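Local coordinates for uncharacterized peroxidase-related protein (Silicibacter sp., PDB 2PFX), which is of unknown function but, as a peroxidase-related member of the AhpD-like clan, probably acts as an oxidoreductase, at residues N39-Y44 / E49-F54. Sequence-based numbering, arbitrary orientation.
Sequences NVLKAY and EKLNAF
Tyr44 and Phe54 stack face over face where the short helix 39-44 packs against helix 48-63, two consecutive helices of this all-helical, AhpD-like fold, joined by a short turn. The segment axes run 139° apart in direction and approach to 9.1 Å, with no hydrogen bond between them.

The aromatic pair carries the contact. It is an offset stack, ring centroids 4.5 Å apart and planes tilted by 14°. Phe54 CG lies over the middle of the tyrosine ring, while Tyr44 CE1 sits nearer the rim of the phenylalanine. CG anti to the backbone N (chi1 176°) swings the phenyl ring of Phe54 across the tyrosine. Phe54 CB also lies over the same face, a CH-pi contact 4.1 Å from the ring centroid. The phenol end continues into the second subunit: Tyr44 OH hydrogen-bonds to Asn163 OD1 of that subunit, and its Trp159 meets the ring edge-to-face. A leucine at Tyr44 has no ring or hydroxyl, and would probably leave the Phe54 face without its stacking partner and Asn163 of the second subunit without its hydrogen-bond partner.

Aliphatic groups fill in around the rings. Tyr44 CB rests 3.8 Å from Leu51 CA, where the two backbones come nearest. Leu51 CD1 meets Leu41 CD2 at 3.9 Å, the two side chains crossing at about a right angle, and Leu41 also packs on Phe27 and Cys30 of helix 21-34. Lys50 starts beside Tyr44, then carries NZ away to a salt bridge with Asp60 of the second subunit.

At the far end of the phenylalanine, Val40 CG2 touches Phe54 CZ at 3.7 Å.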
loop_
_atom_site.group_PDB
_atom_site.type_symbol
_atom_site.label_atom_id
_atom_site.label_comp_id
_atom_site.label_asym_id
_atom_site.label_seq_id
_atom_site.Cartn_x
_atom_site.Cartn_y
_atom_site.Cartn_z
ATOM N N ASN A 39 -0.328 24.722 -21.699
ATOM C CA ASN A 39 -1.694 24.206 -21.775
ATOM C C ASN A 39 -2.469 24.258 -20.487
ATOM O O ASN A 39 -3.694 24.342 -20.499
ATOM C CB ASN A 39 -1.645 22.744 -22.281
ATOM C CG ASN A 39 -1.554 22.674 -23.800
ATOM O OD1 ASN A 39 -1.783 23.661 -24.501
ATOM N ND2 ASN A 39 -1.235 21.500 -24.341
ATOM N N VAL A 40 -1.818 24.213 -19.315
ATOM C CA VAL A 40 -2.565 24.413 -18.086
ATOM C C VAL A 40 -3.271 25.759 -18.076
ATOM O O VAL A 40 -4.373 25.915 -17.559
ATOM C CB VAL A 40 -1.642 24.283 -16.858
ATOM C CG1 VAL A 40 -0.583 25.368 -16.849
ATOM C CG2 VAL A 40 -2.470 24.326 -15.580
ATOM N N LEU A 41 -2.622 26.770 -18.672
ATOM C CA LEU A 41 -3.284 28.067 -18.694
ATOM C C LEU A 41 -4.485 28.062 -19.638
ATOM O O LEU A 41 -5.507 28.652 -19.305
ATOM C CB LEU A 41 -2.308 29.168 -19.089
ATOM C CG LEU A 41 -1.111 29.339 -18.162
ATOM C CD1 LEU A 41 -0.185 30.387 -18.759
ATOM C CD2 LEU A 41 -1.575 29.665 -16.749
ATOM N N LYS A 42 -4.351 27.396 -20.773
ATOM C CA LYS A 42 -5.512 27.290 -21.676
ATOM C C LYS A 42 -6.643 26.559 -20.989
ATOM O O LYS A 42 -7.822 26.814 -21.262
ATOM C CB LYS A 42 -5.112 26.607 -22.977
ATOM C CG LYS A 42 -3.954 27.274 -23.708
ATOM C CD LYS A 42 -3.576 26.542 -24.993
ATOM C CE LYS A 42 -2.846 27.483 -25.943
ATOM N NZ LYS A 42 -2.034 26.715 -26.924
ATOM N N ALA A 43 -6.295 25.658 -20.078
ATOM C CA ALA A 43 -7.305 24.876 -19.383
ATOM C C ALA A 43 -8.157 25.755 -18.479
ATOM O O ALA A 43 -9.374 25.573 -18.410
ATOM C CB ALA A 43 -6.659 23.720 -18.605
ATOM N N TYR A 44 -7.506 26.698 -17.797
ATOM C CA TYR A 44 -8.217 27.582 -16.886
ATOM C C TYR A 44 -8.835 28.780 -17.585
ATOM O O TYR A 44 -9.685 29.462 -16.995
ATOM C CB TYR A 44 -7.280 28.100 -15.780
ATOM C CG TYR A 44 -7.073 27.060 -14.697
ATOM C CD1 TYR A 44 -6.054 26.130 -14.817
ATOM C CD2 TYR A 44 -7.895 27.002 -13.585
ATOM C CE1 TYR A 44 -5.870 25.174 -13.834
ATOM C CE2 TYR A 44 -7.715 26.059 -12.595
ATOM C CZ TYR A 44 -6.697 25.152 -12.732
ATOM O OH TYR A 44 -6.500 24.204 -11.760
ATOM N N GLU A 49 -11.550 34.535 -14.006
ATOM C CA GLU A 49 -11.443 34.546 -12.555
ATOM C C GLU A 49 -10.664 33.326 -12.075
ATOM O O GLU A 49 -9.833 33.385 -11.177
ATOM C CB GLU A 49 -12.803 34.524 -11.888
ATOM C CG GLU A 49 -13.566 35.830 -11.845
ATOM C CD GLU A 49 -13.449 36.662 -13.111
ATOM O OE1 GLU A 49 -12.348 37.206 -13.340
ATOM O OE2 GLU A 49 -14.442 36.767 -13.867
ATOM N N LYS A 50 -10.959 32.185 -12.688
ATOM C CA LYS A 50 -10.263 30.962 -12.344
ATOM C C LYS A 50 -8.807 31.029 -12.754
ATOM O O LYS A 50 -7.908 30.638 -12.010
ATOM C CB LYS A 50 -10.987 29.785 -13.002
ATOM C CG LYS A 50 -12.404 29.596 -12.445
ATOM C CD LYS A 50 -12.976 28.230 -12.772
ATOM C CE LYS A 50 -14.376 28.075 -12.178
ATOM N NZ LYS A 50 -14.341 27.920 -10.694
ATOM N N LEU A 51 -8.547 31.546 -13.936
ATOM C CA LEU A 51 -7.173 31.698 -14.436
ATOM C C LEU A 51 -6.373 32.625 -13.544
ATOM O O LEU A 51 -5.212 32.446 -13.204
ATOM C CB LEU A 51 -7.217 32.265 -15.853
ATOM C CG LEU A 51 -5.884 32.656 -16.494
ATOM C CD1 LEU A 51 -5.007 31.426 -16.713
ATOM C CD2 LEU A 51 -6.147 33.401 -17.785
ATOM N N ASN A 52 -7.021 33.716 -13.136
ATOM C CA ASN A 52 -6.425 34.682 -12.229
ATOM C C ASN A 52 -6.025 34.064 -10.895
ATOM O O ASN A 52 -4.946 34.330 -10.355
ATOM C CB ASN A 52 -7.414 35.818 -12.009
ATOM C CG ASN A 52 -7.459 36.782 -13.180
ATOM O OD1 ASN A 52 -6.614 36.776 -14.071
ATOM N ND2 ASN A 52 -8.481 37.623 -13.124
ATOM N N ALA A 53 -6.896 33.239 -10.330
ATOM C CA ALA A 53 -6.625 32.635 -9.020
ATOM C C ALA A 53 -5.538 31.574 -9.065
ATOM O O ALA A 53 -4.740 31.385 -8.137
ATOM C CB ALA A 53 -7.917 32.034 -8.474
ATOM N N PHE A 54 -5.559 30.860 -10.202
ATOM C CA PHE A 54 -4.577 29.814 -10.421
ATOM C C PHE A 54 -3.184 30.442 -10.532
ATOM O O PHE A 54 -2.229 30.099 -9.859
ATOM C CB PHE A 54 -4.896 29.002 -11.689
ATOM C CG PHE A 54 -3.793 27.986 -11.951
ATOM C CD1 PHE A 54 -3.719 26.833 -11.192
ATOM C CD2 PHE A 54 -2.857 28.212 -12.934
ATOM C CE1 PHE A 54 -2.721 25.913 -11.430
ATOM C CE2 PHE A 54 -1.848 27.308 -13.182
ATOM C CZ PHE A 54 -1.779 26.160 -12.398
#